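Local coordinates for protein nucleoside-diphosphate-sugar pyrophosphorylase (PDB 4EVW) that probably transfers a nucleotidyl group from a nucleoside triphosphate to a sugar phosphate, yielding a nucleoside-diphosphate sugar and pyrophosphate, at residues Q159-K163 against N164-D168; E89-T92 against L93-E97; W198-G201 against E202-A206; Y18-K22 against Y23-A27. The protein carries 1 engineered substitution. All blocks are in the same frame, centred on the assembly; numbering follows the deposited sequence.

Interaction 1. Residues Q159-K163 against N164-D168; sequences QTAEK and NPISD
The flat amide of Gln159 has the Ile166 side chain on one face: CD1 of Ile166 lies 3.9 Å from CD of Gln159, almost straight out from the amide plane, and CG2 of Ile166 sits on the same face, 4.0 Å from NE2 of Gln159. At the near end of the glutamine, CG of Gln159 is 3.8 Å from CD1 of Ile166, so the extended chain lies slantwise over the isoleucine. CD1 of Ile166 also rests against the backbone of the strand, 3.7 Å from O of Gln159, and touches the peptide that joins Thr160 to Ala161. The methyl of Ala161 closes the group, with CB 3.8 Å from CD1 of Ile166. The first torsion of Ile166 (chi1 58°) sets CG1 between its backbone N and carbonyl carbon, the orientation that carries CD1 back to the strand. The chain reverses through Lys163 to Ile166. Within that bend Pro165 centres an inverse gamma turn, in which N of Ile166 gives a weak bond to O of Asn164, 2.9 Å away. The same carbonyl oxygen of Asn164 comes within 3.2 Å of CB of Ala161. Strand 157-161 pairs with strand 146-149, and Ile166 also reaches Phe146 and Lys148 there, folding the loop across this small hairpin at the surface. No hydrogen bond joins the two halves of the bend. They are held together by van der Waals contact, with an aliphatic branch laid on an amide face and the strand backbone, while the hydroxyl of Thr160, directed elsewhere, is bound to O of Ala206.

Interaction 2. Residues E89-T92 against L93-E97; sequences ETVT and LGLEE
Glu89 and Leu93 lie side by side one turn apart, with CG of Glu89 3.9 Å from CD1 of Leu93; Val91 and Leu95 repeat the pattern, CG1 of Val91 being 3.9 Å from CD1 of Leu95. The closest packing is along the backbone. N of Leu93 donates to O of Glu89 at 2.8 Å in a nearly linear bond (171° at the hydrogen), and N of Gly94 donates to O of Thr90, also at 2.8 Å. Leu95 to Val91 and Glu96 to Thr92 continue the series. At Gly94 a beta carbon would be tight against O of Thr90, 3.2 Å away. This is the i to i+4 ladder of an alpha helix, here the middle of helix 87-100, which packs on the parallel strands 49-54 and 75-80 of the Rossmann-like sheet expected for a nucleotidyltransferase. Thr90 faces Ile52 and Leu80, while Leu95 reaches Leu50 and Val91 meets Tyr183 of helix 180-191. Buried threonine hydroxyls are satisfied inside the helix or beside it: OG1 of Thr92 bonds to O of Ala88, and OG1 of Thr90 to O of Gly86 and to Thr84. On the solvent side Glu96 turns beside its backbone N (chi1 -75°) and runs extended; its CG still lies 3.3 Å from O of Thr92, but the carboxylate makes no bond across the contact, OE2 of Glu96 merely touching the methyl CG2 of Thr92 at 3.7 Å. The carboxylate of Glu89 instead turns to the chain before the helix, where OE1 accepts from N of Arg85.

Interaction 3. Residues W198-G201 against E202-A206; sequences WERG and ELYIA
Arg200 runs past Glu202 and Tyr204 in turn. Its CB lies 3.6 Å from OE1 of Glu202, and CG of Arg200 stays near the same oxygen of Glu202 at 3.8 Å. CD of Arg200 then meets the edge of the Tyr204 ring, close to the ring plane, 3.6 Å from CE2 of Tyr204. Past CD the chain bends at chi3, and NE of Arg200 lies 4.9 Å from OE1 of Glu202, so the opposite charges are near without forming a salt bridge; they may still attract weakly. The tip reaches the loop that follows strand 157-161, where NH2 packs on CG of Lys163. Two waters do the polar bridging: one donates to the carbonyl oxygens of Arg200 and Glu202, while the other accepts from N of Gly201 at 2.9 Å and donates to OE1 of Glu202 at 2.8 Å. That second bridge ties the carboxylate to the backbone at Gly201. On the apolar side, CD2 of Leu203 comes within 3.8 Å of CZ3 of Trp198, the two side chains slanting across each other; the indole NE1 is taken by O of Arg193. The contact lies in the connection between helix 180-191 and helix 208-214. Its surface end carries Arg200 and Glu202, whereas Leu203 plugs between Tyr187, Tyr190 and Val191 of helix 180-191 and Ala88 and Glu89 of helix 87-100, and Ile205 goes deeper to Tyr175 and Phe177 of strand 174-177.

Interaction 4. Residues Y18-K22 against Y23-A27; sequences YTQPK and YMLEA
Pro21 packs against Tyr23 and Met24 in a tight 3-10 turn whose Pro-Lys pair matches the N-terminal signature of sugar nucleotidyltransferases. CB of Pro21 lies over one face of the Tyr23 ring, 4.0 Å from its centroid and offset toward the rim, a CH-pi contact. The first torsion of Tyr23 (chi1 45°) folds the ring back over its own backbone and so toward the proline. One atom further round the proline ring, CG of Pro21 touches SE of Met24, a selenomethionine, at 3.8 Å. A second CH-pi pair forms where CD1 of Leu25 sits over a face of the Tyr18 ring, 4.2 Å from the centroid, the side chains meeting at about a right angle. CD2 of Leu25 also brushes CB of Gln20. Two backbone bonds set these groups: N of Met24 donates to O of Pro21 at 2.9 Å, and N of Leu25 to O of Lys22 at 3.0 Å. Further out, OH of Tyr23 is bonded to OG1 of Thr59, N of Lys22 to OG of Ser10, and the Tyr18 ring meets that of Tyr238 from helix 235-243. The side chain of Lys22 leaves the turn toward Ile114 and Asp115, with a long, weak ion pair to the latter, consistent with a place near the active site. Besides accepting its bond, O of Lys22 also lies 3.4 Å from CG of Leu25.

Interaction 2 is the buried one, a regular helix packed on the central sheet; interactions 1 and 3 lie at the surface, and interaction 4 is partly buried. The surface loops 159-168 and 198-206 touch each other, chiefly where Glu162 packs on Tyr204 and Thr160 bonds to Ala206. Interaction 3 also leans on interaction 2, with Ile205 against Val91 and Leu203 against Glu89, so the 198-206 loop spans hairpin and helix. Interaction 4 stands apart, its centre about 24 Å from that of interaction 2. A backbone ladder marks interaction 2, and interaction 4 joins two turn bonds to CH-pi packing; interaction 1 relies on van der Waals contact, while in interaction 3 waters make the polar bridges beside direct side-chain touches.

Interaction 1. Residues Q159-K163 against N164-D168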
# COMPACT_ATOMS: atom_id res chain seq x y z
N GLN A 159 13.82 -7.88 9.86
CA GLN A 159 13.75 -6.45 10.16
C GLN A 159 13.36 -5.64 8.93
O GLN A 159 13.63 -6.04 7.80
CB GLN A 159 15.13 -5.98 10.65
CG GLN A 159 15.22 -4.52 11.08
CD GLN A 159 16.65 -4.10 11.41
OE1 GLN A 159 17.53 -4.95 11.58
NE2 GLN A 159 16.89 -2.80 11.50
N THR A 160 12.69 -4.51 9.15
CA THR A 160 12.33 -3.61 8.07
C THR A 160 12.75 -2.21 8.53
O THR A 160 12.85 -1.95 9.73
CB THR A 160 10.81 -3.58 7.75
OG1 THR A 160 10.08 -3.14 8.90
CG2 THR A 160 10.32 -4.95 7.31
N ALA A 161 13.01 -1.34 7.56
CA ALA A 161 13.40 0.04 7.84
C ALA A 161 12.82 0.89 6.72
O ALA A 161 12.78 0.46 5.57
CB ALA A 161 14.92 0.17 7.86
N GLU A 162 12.37 2.10 7.04
CA GLU A 162 11.79 2.94 6.00
C GLU A 162 12.82 3.78 5.24
O GLU A 162 12.62 4.08 4.07
CB GLU A 162 10.71 3.86 6.57
CG GLU A 162 9.94 4.67 5.52
CD GLU A 162 8.98 3.83 4.68
OE1 GLU A 162 8.62 2.72 5.11
OE2 GLU A 162 8.57 4.30 3.59
N LYS A 163 13.92 4.17 5.88
CA LYS A 163 14.91 4.97 5.16
C LYS A 163 16.31 4.41 5.29
O LYS A 163 17.21 4.76 4.53
CB LYS A 163 14.90 6.42 5.64
CG LYS A 163 13.52 7.05 5.73
CD LYS A 163 13.19 7.94 4.55
CE LYS A 163 11.80 8.54 4.72
NZ LYS A 163 11.10 8.69 3.42
N ASN A 164 16.50 3.54 6.27
CA ASN A 164 17.80 2.95 6.48
C ASN A 164 17.94 1.73 5.57
O ASN A 164 17.12 0.82 5.60
CB ASN A 164 17.95 2.55 7.95
CG ASN A 164 19.34 2.08 8.28
OD1 ASN A 164 20.30 2.42 7.59
ND2 ASN A 164 19.46 1.28 9.33
N PRO A 165 18.98 1.73 4.71
CA PRO A 165 19.26 0.64 3.76
C PRO A 165 19.87 -0.58 4.43
O PRO A 165 21.04 -0.90 4.20
CB PRO A 165 20.25 1.26 2.79
CG PRO A 165 19.95 2.70 2.85
CD PRO A 165 19.72 2.93 4.32
N ILE A 166 19.08 -1.26 5.24
CA ILE A 166 19.56 -2.43 5.94
C ILE A 166 19.71 -3.65 5.02
O ILE A 166 20.11 -4.72 5.47
CB ILE A 166 18.61 -2.78 7.08
CG1 ILE A 166 17.21 -3.01 6.53
CG2 ILE A 166 18.57 -1.62 8.08
CD1 ILE A 166 16.20 -3.42 7.57
N SER A 167 19.39 -3.48 3.74
CA SER A 167 19.50 -4.57 2.76
C SER A 167 19.30 -3.99 1.37
O SER A 167 19.18 -2.78 1.22
CB SER A 167 18.40 -5.61 3.00
OG SER A 167 17.18 -5.18 2.41
N ASP A 168 19.27 -4.85 0.36
CA ASP A 168 19.01 -4.35 -0.98
C ASP A 168 17.69 -4.90 -1.52
O ASP A 168 17.47 -4.95 -2.72
CB ASP A 168 20.18 -4.64 -1.94
CG ASP A 168 20.54 -6.09 -2.02
OD1 ASP A 168 19.99 -6.88 -1.23
OD2 ASP A 168 21.38 -6.44 -2.88

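Interaction 2. Residues E89-T92 against L93-E97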
# COMPACT_ATOMS: atom_id res chain seq x y z
N GLU A 89 -1.55 5.35 9.14
CA GLU A 89 -2.69 5.92 9.84
C GLU A 89 -3.92 5.89 8.93
O GLU A 89 -5.03 5.62 9.37
CB GLU A 89 -2.42 7.37 10.29
CG GLU A 89 -3.60 7.96 11.05
CD GLU A 89 -3.33 9.33 11.65
OE1 GLU A 89 -2.58 10.13 11.04
OE2 GLU A 89 -3.89 9.62 12.73
N THR A 90 -3.71 6.17 7.64
CA THR A 90 -4.81 6.15 6.68
C THR A 90 -5.49 4.79 6.71
O THR A 90 -6.72 4.70 6.79
CB THR A 90 -4.30 6.44 5.26
OG1 THR A 90 -3.69 7.74 5.24
CG2 THR A 90 -5.45 6.39 4.26
N VAL A 91 -4.70 3.72 6.66
CA VAL A 91 -5.24 2.37 6.70
C VAL A 91 -6.03 2.12 7.99
O VAL A 91 -7.15 1.63 7.95
CB VAL A 91 -4.11 1.33 6.56
CG1 VAL A 91 -4.64 -0.06 6.90
CG2 VAL A 91 -3.56 1.36 5.12
N THR A 92 -5.44 2.48 9.13
CA THR A 92 -6.14 2.28 10.40
C THR A 92 -7.47 3.05 10.46
O THR A 92 -8.49 2.50 10.87
CB THR A 92 -5.24 2.71 11.59
OG1 THR A 92 -4.10 1.84 11.66
CG2 THR A 92 -6.01 2.63 12.91
N LEU A 93 -7.46 4.31 10.04
CA LEU A 93 -8.69 5.10 10.06
C LEU A 93 -9.71 4.56 9.05
O LEU A 93 -10.92 4.61 9.29
CB LEU A 93 -8.37 6.57 9.76
CG LEU A 93 -7.58 7.29 10.85
CD1 LEU A 93 -7.35 8.75 10.46
CD2 LEU A 93 -8.34 7.21 12.17
N GLY A 94 -9.21 4.02 7.94
CA GLY A 94 -10.10 3.45 6.94
C GLY A 94 -10.78 2.18 7.45
O GLY A 94 -11.96 1.96 7.20
N LEU A 95 -10.03 1.35 8.16
CA LEU A 95 -10.59 0.12 8.71
C LEU A 95 -11.59 0.46 9.80
O LEU A 95 -12.59 -0.23 9.98
CB LEU A 95 -9.48 -0.77 9.27
CG LEU A 95 -8.58 -1.39 8.19
CD1 LEU A 95 -7.39 -2.05 8.86
CD2 LEU A 95 -9.38 -2.40 7.37
N GLU A 96 -11.32 1.53 10.54
CA GLU A 96 -12.25 1.93 11.59
C GLU A 96 -13.54 2.45 10.94
O GLU A 96 -14.64 2.16 11.42
CB GLU A 96 -11.60 2.99 12.49
CG GLU A 96 -10.56 2.38 13.43
CD GLU A 96 -9.80 3.41 14.26
OE1 GLU A 96 -9.99 4.62 14.03
OE2 GLU A 96 -9.00 2.99 15.13
N GLU A 97 -13.41 3.18 9.84
CA GLU A 97 -14.58 3.70 9.13
C GLU A 97 -15.38 2.53 8.53
O GLU A 97 -16.61 2.55 8.52
CB GLU A 97 -14.14 4.67 8.03
CG GLU A 97 -15.23 5.02 7.00
CD GLU A 97 -16.49 5.62 7.61
OE1 GLU A 97 -16.41 6.17 8.73
OE2 GLU A 97 -17.55 5.55 6.95

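Interaction 3. Residues W198-G201 against E202-A206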
# COMPACT_ATOMS: atom_id res chain seq x y z
N TRP A 198 11.16 7.75 18.54
CA TRP A 198 10.63 8.44 17.37
C TRP A 198 11.66 9.26 16.61
O TRP A 198 12.27 10.18 17.17
CB TRP A 198 9.46 9.34 17.77
CG TRP A 198 8.28 8.56 18.26
CD1 TRP A 198 8.17 7.89 19.44
CD2 TRP A 198 7.04 8.38 17.57
NE1 TRP A 198 6.93 7.29 19.53
CE2 TRP A 198 6.22 7.58 18.40
CE3 TRP A 198 6.55 8.81 16.33
CZ2 TRP A 198 4.93 7.20 18.02
CZ3 TRP A 198 5.26 8.43 15.96
CH2 TRP A 198 4.46 7.64 16.81
N GLU A 199 11.85 8.94 15.34
CA GLU A 199 12.80 9.63 14.49
C GLU A 199 12.10 10.55 13.50
O GLU A 199 12.74 11.33 12.80
CB GLU A 199 13.64 8.63 13.70
CG GLU A 199 14.33 7.59 14.55
CD GLU A 199 15.29 6.74 13.74
OE1 GLU A 199 14.84 5.78 13.08
OE2 GLU A 199 16.49 7.06 13.76
N ARG A 200 10.78 10.43 13.43
CA ARG A 200 9.99 11.24 12.53
C ARG A 200 8.53 11.11 12.96
O ARG A 200 8.18 10.21 13.71
CB ARG A 200 10.16 10.75 11.09
CG ARG A 200 9.55 9.37 10.80
CD ARG A 200 9.89 8.91 9.39
NE ARG A 200 11.33 8.88 9.18
CZ ARG A 200 12.13 7.86 9.50
NH1 ARG A 200 11.63 6.77 10.04
NH2 ARG A 200 13.44 7.95 9.29
N GLY A 201 7.69 12.01 12.47
CA GLY A 201 6.29 11.96 12.84
C GLY A 201 5.43 11.18 11.86
O GLY A 201 4.33 10.77 12.20
N GLU A 202 5.93 10.96 10.64
CA GLU A 202 5.17 10.22 9.64
C GLU A 202 4.99 8.77 10.04
O GLU A 202 5.87 8.16 10.64
CB GLU A 202 5.86 10.28 8.27
CG GLU A 202 5.82 11.64 7.59
CD GLU A 202 6.88 12.60 8.11
OE1 GLU A 202 7.76 12.16 8.88
OE2 GLU A 202 6.84 13.78 7.72
N LEU A 203 3.84 8.21 9.69
CA LEU A 203 3.53 6.82 10.04
C LEU A 203 3.44 5.96 8.78
O LEU A 203 2.43 5.97 8.08
CB LEU A 203 2.22 6.77 10.82
CG LEU A 203 2.22 7.59 12.12
CD1 LEU A 203 0.86 7.50 12.79
CD2 LEU A 203 3.31 7.05 13.05
N TYR A 204 4.51 5.23 8.52
CA TYR A 204 4.61 4.36 7.35
C TYR A 204 4.26 2.91 7.69
O TYR A 204 4.33 2.51 8.85
CB TYR A 204 6.02 4.43 6.78
CG TYR A 204 6.42 5.83 6.38
CD1 TYR A 204 5.69 6.54 5.43
CD2 TYR A 204 7.54 6.44 6.94
CE1 TYR A 204 6.05 7.83 5.05
CE2 TYR A 204 7.92 7.73 6.57
CZ TYR A 204 7.17 8.42 5.62
OH TYR A 204 7.53 9.69 5.24
N ILE A 205 3.91 2.13 6.67
CA ILE A 205 3.53 0.74 6.87
C ILE A 205 4.68 -0.23 7.16
O ILE A 205 4.59 -1.05 8.07
CB ILE A 205 2.77 0.18 5.64
CG1 ILE A 205 1.55 1.05 5.32
CG2 ILE A 205 2.35 -1.28 5.92
CD1 ILE A 205 0.30 0.71 6.08
N ALA A 206 5.75 -0.15 6.38
CA ALA A 206 6.88 -1.07 6.54
C ALA A 206 7.37 -1.26 7.98
O ALA A 206 7.59 -2.39 8.42
CB ALA A 206 8.04 -0.66 5.63
O HOH W 1 7.61 7.32 13.31
O HOH W 2 8.38 14.18 10.65

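Interaction 4. Residues Y18-K22 against Y23-A27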
# COMPACT_ATOMS: atom_id res chain seq x y z
N TYR A 18 0.12 20.36 -12.30
CA TYR A 18 -1.14 19.65 -12.45
C TYR A 18 -2.11 20.17 -11.40
O TYR A 18 -1.72 20.41 -10.26
CB TYR A 18 -0.91 18.15 -12.28
CG TYR A 18 0.08 17.60 -13.28
CD1 TYR A 18 -0.31 17.31 -14.59
CD2 TYR A 18 1.42 17.40 -12.94
CE1 TYR A 18 0.60 16.84 -15.53
CE2 TYR A 18 2.34 16.92 -13.87
CZ TYR A 18 1.92 16.65 -15.17
OH TYR A 18 2.82 16.18 -16.10
N THR A 19 -3.36 20.37 -11.79
CA THR A 19 -4.36 20.88 -10.86
C THR A 19 -5.27 19.77 -10.32
O THR A 19 -6.01 19.98 -9.36
CB THR A 19 -5.20 21.99 -11.52
OG1 THR A 19 -5.76 21.51 -12.75
CG2 THR A 19 -4.31 23.20 -11.83
N GLN A 20 -5.19 18.59 -10.92
CA GLN A 20 -5.99 17.44 -10.49
C GLN A 20 -5.14 16.53 -9.61
O GLN A 20 -3.92 16.48 -9.76
CB GLN A 20 -6.44 16.61 -11.69
CG GLN A 20 -7.42 17.25 -12.63
CD GLN A 20 -7.83 16.29 -13.73
OE1 GLN A 20 -7.09 16.08 -14.69
NE2 GLN A 20 -9.01 15.69 -13.59
N PRO A 21 -5.77 15.80 -8.67
CA PRO A 21 -4.93 14.92 -7.85
C PRO A 21 -4.33 13.86 -8.79
O PRO A 21 -4.95 13.47 -9.78
CB PRO A 21 -5.91 14.34 -6.82
CG PRO A 21 -7.27 14.61 -7.40
CD PRO A 21 -7.12 15.93 -8.09
N LYS A 22 -3.12 13.43 -8.48
CA LYS A 22 -2.39 12.48 -9.31
C LYS A 22 -3.16 11.25 -9.79
O LYS A 22 -3.01 10.85 -10.94
CB LYS A 22 -1.10 12.08 -8.59
CG LYS A 22 -0.74 10.61 -8.61
CD LYS A 22 0.44 10.35 -7.68
CE LYS A 22 0.16 10.88 -6.27
NZ LYS A 22 -1.02 10.23 -5.64
N TYR A 23 -3.98 10.65 -8.93
CA TYR A 23 -4.71 9.46 -9.35
C TYR A 23 -5.77 9.71 -10.43
O TYR A 23 -6.28 8.76 -11.03
CB TYR A 23 -5.34 8.75 -8.14
CG TYR A 23 -6.04 9.65 -7.15
CD1 TYR A 23 -5.42 10.02 -5.95
CD2 TYR A 23 -7.32 10.14 -7.41
CE1 TYR A 23 -6.06 10.85 -5.04
CE2 TYR A 23 -7.97 10.97 -6.50
CZ TYR A 23 -7.34 11.32 -5.32
OH TYR A 23 -7.98 12.14 -4.42
N MSE A 24 -6.08 10.98 -10.69
CA MSE A 24 -7.05 11.31 -11.73
C MSE A 24 -6.36 11.66 -13.05
O MSE A 24 -7.03 11.88 -14.06
CB MSE A 24 -7.93 12.49 -11.30
CG MSE A 24 -8.87 12.17 -10.15
SE MSE A 24 -10.11 13.62 -9.79
CE MSE A 24 -11.00 12.88 -8.23
N LEU A 25 -5.03 11.73 -13.04
CA LEU A 25 -4.30 12.04 -14.26
C LEU A 25 -4.48 10.88 -15.23
O LEU A 25 -4.66 9.74 -14.80
CB LEU A 25 -2.82 12.30 -13.96
CG LEU A 25 -2.61 13.51 -13.04
CD1 LEU A 25 -1.12 13.79 -12.89
CD2 LEU A 25 -3.33 14.73 -13.63
N GLU A 26 -4.43 11.17 -16.52
CA GLU A 26 -4.62 10.13 -17.53
C GLU A 26 -3.35 9.75 -18.28
O GLU A 26 -2.43 10.55 -18.42
CB GLU A 26 -5.70 10.58 -18.53
CG GLU A 26 -7.07 10.81 -17.89
CD GLU A 26 -8.11 11.33 -18.87
OE1 GLU A 26 -8.29 10.72 -19.94
OE2 GLU A 26 -8.76 12.36 -18.55
N ALA A 27 -3.32 8.51 -18.75
CA ALA A 27 -2.18 8.00 -19.50
C ALA A 27 -2.62 6.78 -20.30
O ALA A 27 -3.24 5.86 -19.76
CB ALA A 27 -1.04 7.63 -18.56